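Local coordinates for lipase-esterase related protein (Clostridium acetobutylicum, PDB 3E0X) that is of unknown function but has the alpha/beta hydrolase fold and is probably a hydrolase of the lipase-esterase kind, at residues E144-F158 with E223-K235. Residues are numbered along the deposited sequence; the frame is centred on the assembly and turned at random. Where two conformers were deposited one is given.
Sequences ECIGGIDNPLSEKYF and ETGKHFLLVVNAK. With OXE (ortho-xylene), chain C.
With chi1 at 70°, Ile146 holds CG1 between its backbone N and carbonyl carbon and CG2 beside that N; CB, CG2 and CD1 all reach the Phe228 ring. Phe228 chi1, -103°, is away from the usual staggered values, and the ring lies side by side with Ile146, pointing the same way. In this alpha/beta hydrolase fold, the contact joins two helices that follow strand 109-115 in the chain, 139-146 and 152-158, to the loop and short helix after the last strand, 217-222. Ile146 CB lies over one face of the Phe228 ring, 4.0 Å from its centroid, a CH-pi contact. Val231 CG2 covers the opposite face, offset toward the rim. The edge of the ring points into helix 152-158, where Phe228 CE2 is 3.6 Å from Phe158 N. The ring is thus wedged between two aliphatic side chains and a helix backbone. Val231 itself reaches that helix: its CG1 is 3.6 Å from Leu153 CB, and its CG2 packs on Tyr157. Tyr157 OH is hydrogen-bonded to Glu34.

One backbone bond ties the loop to the end of helix 139-146, which closes in a Schellman motif at Gly147. His227 N donates to Cys145 O at 3.0 Å. His227 lines the ortho-xylene pocket; its ND1 bonds to Glu199, and its side chain touches Ser92, in a GxSxG sequence resembling a nucleophile elbow. A histidine after the last strand, between serine and acid, is consistent with this fold's catalytic triad. Phe228 lies just behind the pocket, CE1 4.4 Å from xylene C4, and touches Tyr91, a pocket residue.

Waters bridge the margins. One accepts from Asn151 ND2 and donates to Val232 O. Another links Glu144 O to the end of the extended Lys226 chain, accepting from Lys226 NZ at 2.7 Å.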
loop_
_atom_site.group_PDB
_atom_site.type_symbol
_atom_site.label_atom_id
_atom_site.label_comp_id
_atom_site.label_asym_id
_atom_site.label_seq_id
_atom_site.Cartn_x
_atom_site.Cartn_y
_atom_site.Cartn_z
ATOM N N GLU A 144 -3.361 14.261 -12.045
ATOM C CA GLU A 144 -4.571 14.787 -11.432
ATOM C C GLU A 144 -4.880 14.009 -10.151
ATOM O O GLU A 144 -5.252 14.592 -9.117
ATOM C CB GLU A 144 -5.749 14.727 -12.418
ATOM C CG GLU A 144 -7.000 15.404 -11.905
ATOM C CD GLU A 144 -8.161 15.328 -12.890
ATOM O OE1 GLU A 144 -7.998 14.734 -13.992
ATOM O OE2 GLU A 144 -9.244 15.870 -12.547
ATOM N N CYS A 145 -4.659 12.698 -10.207
ATOM C CA CYS A 145 -4.973 11.835 -9.061
ATOM C C CYS A 145 -4.080 12.110 -7.869
ATOM O O CYS A 145 -4.494 11.974 -6.719
ATOM C CB CYS A 145 -4.891 10.359 -9.440
ATOM S SG CYS A 145 -6.250 9.834 -10.521
ATOM N N ILE A 146 -2.834 12.469 -8.128
ATOM C CA ILE A 146 -1.918 12.731 -7.012
ATOM C C ILE A 146 -1.971 14.179 -6.555
ATOM O O ILE A 146 -1.340 14.536 -5.561
ATOM C CB ILE A 146 -0.444 12.281 -7.286
ATOM C CG1 ILE A 146 0.212 13.193 -8.336
ATOM C CG2 ILE A 146 -0.419 10.783 -7.641
ATOM C CD1 ILE A 146 1.563 13.748 -7.937
ATOM N N GLY A 147 -2.712 15.022 -7.271
ATOM C CA GLY A 147 -2.863 16.434 -6.932
ATOM C C GLY A 147 -1.812 17.344 -7.542
ATOM O O GLY A 147 -1.620 18.472 -7.075
ATOM N N GLY A 148 -1.172 16.874 -8.612
ATOM C CA GLY A 148 -0.189 17.672 -9.322
ATOM C C GLY A 148 1.146 17.686 -8.617
ATOM O O GLY A 148 1.301 17.105 -7.533
ATOM N N ILE A 149 2.130 18.314 -9.234
ATOM C CA ILE A 149 3.469 18.301 -8.653
ATOM C C ILE A 149 3.965 19.675 -8.189
ATOM O O ILE A 149 5.162 19.873 -7.997
ATOM C CB ILE A 149 4.497 17.645 -9.613
ATOM C CG1 ILE A 149 4.355 18.147 -11.068
ATOM C CG2 ILE A 149 4.343 16.117 -9.578
ATOM C CD1 ILE A 149 4.567 19.683 -11.286
ATOM N N ASP A 150 3.038 20.598 -7.979
ATOM C CA ASP A 150 3.405 21.910 -7.478
ATOM C C ASP A 150 4.036 21.848 -6.080
ATOM O O ASP A 150 4.951 22.615 -5.771
ATOM C CB ASP A 150 2.184 22.821 -7.450
ATOM C CG ASP A 150 1.527 22.928 -8.786
ATOM O OD1 ASP A 150 1.964 23.796 -9.564
ATOM O OD2 ASP A 150 0.581 22.135 -9.068
ATOM N N ASN A 151 3.526 20.962 -5.230
ATOM C CA ASN A 151 4.150 20.741 -3.923
ATOM C C ASN A 151 5.519 20.100 -4.185
ATOM O O ASN A 151 5.597 19.071 -4.852
ATOM C CB ASN A 151 3.248 19.829 -3.088
ATOM C CG ASN A 151 3.726 19.674 -1.654
ATOM O OD1 ASN A 151 4.916 19.500 -1.391
ATOM N ND2 ASN A 151 2.782 19.729 -0.708
ATOM N N PRO A 152 6.612 20.717 -3.705
ATOM C CA PRO A 152 7.937 20.186 -4.066
ATOM C C PRO A 152 8.125 18.715 -3.640
ATOM O O PRO A 152 8.844 17.972 -4.297
ATOM C CB PRO A 152 8.911 21.107 -3.307
ATOM C CG PRO A 152 8.099 21.787 -2.291
ATOM C CD PRO A 152 6.711 21.905 -2.832
ATOM N N LEU A 153 7.484 18.320 -2.546
ATOM C CA LEU A 153 7.545 16.914 -2.120
ATOM C C LEU A 153 6.910 16.020 -3.175
ATOM O O LEU A 153 7.420 14.942 -3.490
ATOM C CB LEU A 153 6.815 16.711 -0.780
ATOM C CG LEU A 153 7.429 17.435 0.425
ATOM C CD1 LEU A 153 6.483 17.409 1.596
ATOM C CD2 LEU A 153 8.770 16.819 0.781
ATOM N N SER A 154 5.798 16.491 -3.730
ATOM C CA SER A 154 5.103 15.721 -4.741
ATOM C C SER A 154 5.973 15.582 -5.975
ATOM O O SER A 154 6.051 14.500 -6.568
ATOM C CB SER A 154 3.758 16.361 -5.064
ATOM O OG SER A 154 2.899 16.261 -3.925
ATOM N N GLU A 155 6.637 16.667 -6.361
ATOM C CA GLU A 155 7.490 16.597 -7.536
ATOM C C GLU A 155 8.560 15.522 -7.367
ATOM O O GLU A 155 8.778 14.703 -8.247
ATOM C CB GLU A 155 8.138 17.946 -7.823
ATOM C CG GLU A 155 8.977 17.872 -9.070
ATOM C CD GLU A 155 9.378 19.234 -9.612
ATOM O OE1 GLU A 155 9.216 20.258 -8.908
ATOM O OE2 GLU A 155 9.861 19.269 -10.762
ATOM N N LYS A 156 9.206 15.538 -6.213
ATOM C CA LYS A 156 10.254 14.583 -5.880
ATOM C C LYS A 156 9.733 13.135 -5.885
ATOM O O LYS A 156 10.340 12.235 -6.478
ATOM C CB LYS A 156 10.808 14.930 -4.491
ATOM C CG LYS A 156 11.918 14.034 -4.004
ATOM C CD LYS A 156 12.240 14.316 -2.544
ATOM C CE LYS A 156 13.241 13.298 -2.027
ATOM N NZ LYS A 156 13.668 13.582 -0.630
ATOM N N TYR A 157 8.621 12.900 -5.201
ATOM C CA TYR A 157 8.182 11.518 -5.077
ATOM C C TYR A 157 7.503 10.967 -6.311
ATOM O O TYR A 157 7.558 9.749 -6.566
ATOM C CB TYR A 157 7.360 11.297 -3.805
ATOM C CG TYR A 157 8.264 11.337 -2.599
ATOM C CD1 TYR A 157 8.963 10.201 -2.189
ATOM C CD2 TYR A 157 8.467 12.529 -1.897
ATOM C CE1 TYR A 157 9.826 10.246 -1.081
ATOM C CE2 TYR A 157 9.329 12.587 -0.797
ATOM C CZ TYR A 157 10.005 11.432 -0.390
ATOM O OH TYR A 157 10.844 11.481 0.713
ATOM N N PHE A 158 6.901 11.844 -7.108
ATOM C CA PHE A 158 6.388 11.392 -8.388
ATOM C C PHE A 158 7.505 10.820 -9.262
ATOM O O PHE A 158 7.291 9.857 -10.012
ATOM C CB PHE A 158 5.602 12.494 -9.101
ATOM C CG PHE A 158 4.669 11.979 -10.170
ATOM C CD1 PHE A 158 3.547 11.232 -9.825
ATOM C CD2 PHE A 158 4.895 12.251 -11.504
ATOM C CE1 PHE A 158 2.663 10.737 -10.809
ATOM C CE2 PHE A 158 4.036 11.773 -12.491
ATOM C CZ PHE A 158 2.911 11.026 -12.144
ATOM N N GLU A 223 -9.481 15.711 4.898
ATOM C CA GLU A 223 -10.255 16.506 3.954
ATOM C C GLU A 223 -9.571 16.539 2.590
ATOM O O GLU A 223 -10.227 16.382 1.562
ATOM C CB GLU A 223 -10.477 17.924 4.478
ATOM C CG GLU A 223 -11.575 18.707 3.766
ATOM C CD GLU A 223 -11.959 19.977 4.507
ATOM O OE1 GLU A 223 -11.444 20.182 5.633
ATOM O OE2 GLU A 223 -12.780 20.763 3.970
ATOM N N THR A 224 -8.251 16.718 2.580
ATOM C CA THR A 224 -7.514 16.894 1.332
ATOM C C THR A 224 -6.221 16.076 1.287
ATOM O O THR A 224 -5.831 15.452 2.281
ATOM C CB THR A 224 -7.155 18.387 1.123
ATOM O OG1 THR A 224 -6.263 18.803 2.170
ATOM C CG2 THR A 224 -8.410 19.272 1.117
ATOM N N GLY A 225 -5.571 16.079 0.124
ATOM C CA GLY A 225 -4.300 15.389 -0.065
ATOM C C GLY A 225 -4.298 14.469 -1.290
ATOM O O GLY A 225 -3.239 14.116 -1.808
ATOM N N LYS A 226 -5.487 14.066 -1.745
ATOM C CA LYS A 226 -5.611 13.159 -2.886
ATOM C C LYS A 226 -4.685 11.938 -2.725
ATOM O O LYS A 226 -4.443 11.512 -1.584
ATOM C CB LYS A 226 -5.421 13.932 -4.206
ATOM C CG LYS A 226 -6.608 14.855 -4.484
ATOM C CD LYS A 226 -6.408 15.731 -5.725
ATOM C CE LYS A 226 -7.577 16.722 -5.887
ATOM N NZ LYS A 226 -7.201 17.921 -6.735
ATOM N N HIS A 227 -4.173 11.370 -3.814
ATOM C CA HIS A 227 -3.504 10.066 -3.712
ATOM C C HIS A 227 -2.077 10.180 -3.151
ATOM O O HIS A 227 -1.451 9.164 -2.798
ATOM C CB HIS A 227 -3.536 9.345 -5.066
ATOM C CG HIS A 227 -3.374 7.869 -4.966
ATOM N ND1 HIS A 227 -4.210 7.082 -4.208
ATOM C CD2 HIS A 227 -2.505 7.030 -5.576
ATOM C CE1 HIS A 227 -3.827 5.820 -4.320
ATOM N NE2 HIS A 227 -2.799 5.761 -5.147
ATOM N N PHE A 228 -1.565 11.412 -3.078
ATOM C CA PHE A 228 -0.250 11.649 -2.469
ATOM C C PHE A 228 -0.366 12.137 -1.027
ATOM O O PHE A 228 0.564 12.726 -0.499
ATOM C CB PHE A 228 0.599 12.598 -3.335
ATOM C CG PHE A 228 1.669 11.895 -4.147
ATOM C CD1 PHE A 228 1.555 10.549 -4.515
ATOM C CD2 PHE A 228 2.770 12.624 -4.600
ATOM C CE1 PHE A 228 2.542 9.943 -5.301
ATOM C CE2 PHE A 228 3.763 12.032 -5.363
ATOM C CZ PHE A 228 3.660 10.691 -5.727
ATOM N N LEU A 229 -1.490 11.838 -0.381
ATOM C CA LEU A 229 -1.655 12.109 1.049
ATOM C C LEU A 229 -0.430 11.665 1.847
ATOM O O LEU A 229 0.025 12.385 2.727
ATOM C CB LEU A 229 -2.897 11.379 1.572
ATOM C CG LEU A 229 -3.211 11.492 3.063
ATOM C CD1 LEU A 229 -3.560 12.935 3.471
ATOM C CD2 LEU A 229 -4.359 10.528 3.437
ATOM N N LEU A 230 0.114 10.488 1.528
ATOM C CA LEU A 230 1.252 9.926 2.303
ATOM C C LEU A 230 2.559 10.700 2.110
ATOM O O LEU A 230 3.552 10.425 2.810
ATOM C CB LEU A 230 1.491 8.433 1.962
ATOM C CG LEU A 230 2.285 8.093 0.677
ATOM C CD1 LEU A 230 2.591 6.596 0.643
ATOM C CD2 LEU A 230 1.641 8.542 -0.640
ATOM N N VAL A 231 2.577 11.589 1.103
ATOM C CA VAL A 231 3.746 12.411 0.807
ATOM C C VAL A 231 3.530 13.833 1.323
ATOM O O VAL A 231 4.378 14.371 2.050
ATOM C CB VAL A 231 4.023 12.440 -0.721
ATOM C CG1 VAL A 231 4.920 13.618 -1.091
ATOM C CG2 VAL A 231 4.630 11.133 -1.144
ATOM N N VAL A 232 2.390 14.431 0.989
ATOM C CA VAL A 232 2.152 15.832 1.357
ATOM C C VAL A 232 1.675 16.007 2.801
ATOM O O VAL A 232 1.794 17.104 3.370
ATOM C CB VAL A 232 1.178 16.545 0.389
ATOM C CG1 VAL A 232 1.724 16.474 -1.025
ATOM C CG2 VAL A 232 -0.216 15.942 0.445
ATOM N N ASN A 233 1.119 14.945 3.380
ATOM C CA ASN A 233 0.744 14.998 4.798
ATOM C C ASN A 233 1.248 13.754 5.503
ATOM O O ASN A 233 0.513 13.089 6.235
ATOM C CB ASN A 233 -0.780 15.171 4.987
ATOM C CG ASN A 233 -1.149 15.646 6.396
ATOM O OD1 ASN A 233 -0.270 15.805 7.264
ATOM N ND2 ASN A 233 -2.444 15.936 6.613
ATOM N N ALA A 234 2.515 13.451 5.263
ATOM C CA ALA A 234 3.138 12.300 5.917
ATOM C C ALA A 234 3.051 12.403 7.441
ATOM O O ALA A 234 2.833 11.402 8.130
ATOM C CB ALA A 234 4.580 12.175 5.487
ATOM N N LYS A 235 3.223 13.604 7.979
ATOM C CA LYS A 235 3.171 13.784 9.432
ATOM C C LYS A 235 1.786 13.419 9.968
ATOM O O LYS A 235 1.673 12.730 10.982
ATOM C CB LYS A 235 3.546 15.217 9.801
ATOM C CG LYS A 235 3.614 15.472 11.301
ATOM C CD LYS A 235 3.961 16.938 11.612
ATOM C CE LYS A 235 4.215 17.084 13.104
ATOM N NZ LYS A 235 4.359 18.501 13.558
HETATM C C1 OXE C . -0.802 5.021 -7.719
HETATM C C2 OXE C . 0.523 5.012 -7.059
HETATM C C3 OXE C . 1.463 5.992 -7.369
HETATM C C4 OXE C . 1.120 6.981 -8.295
HETATM C C5 OXE C . -0.126 6.994 -8.933
HETATM C C6 OXE C . -1.101 6.025 -8.643
HETATM C "C1'" OXE C . -1.811 3.964 -7.347
HETATM C "C2'" OXE C . 0.846 3.932 -6.073
HETATM O O HOH W 1 -5.699 17.235 -8.878
HETATM O O HOH W 2 -1.753 16.258 -2.996
HETATM O O HOH W 3 2.329 19.587 2.291
#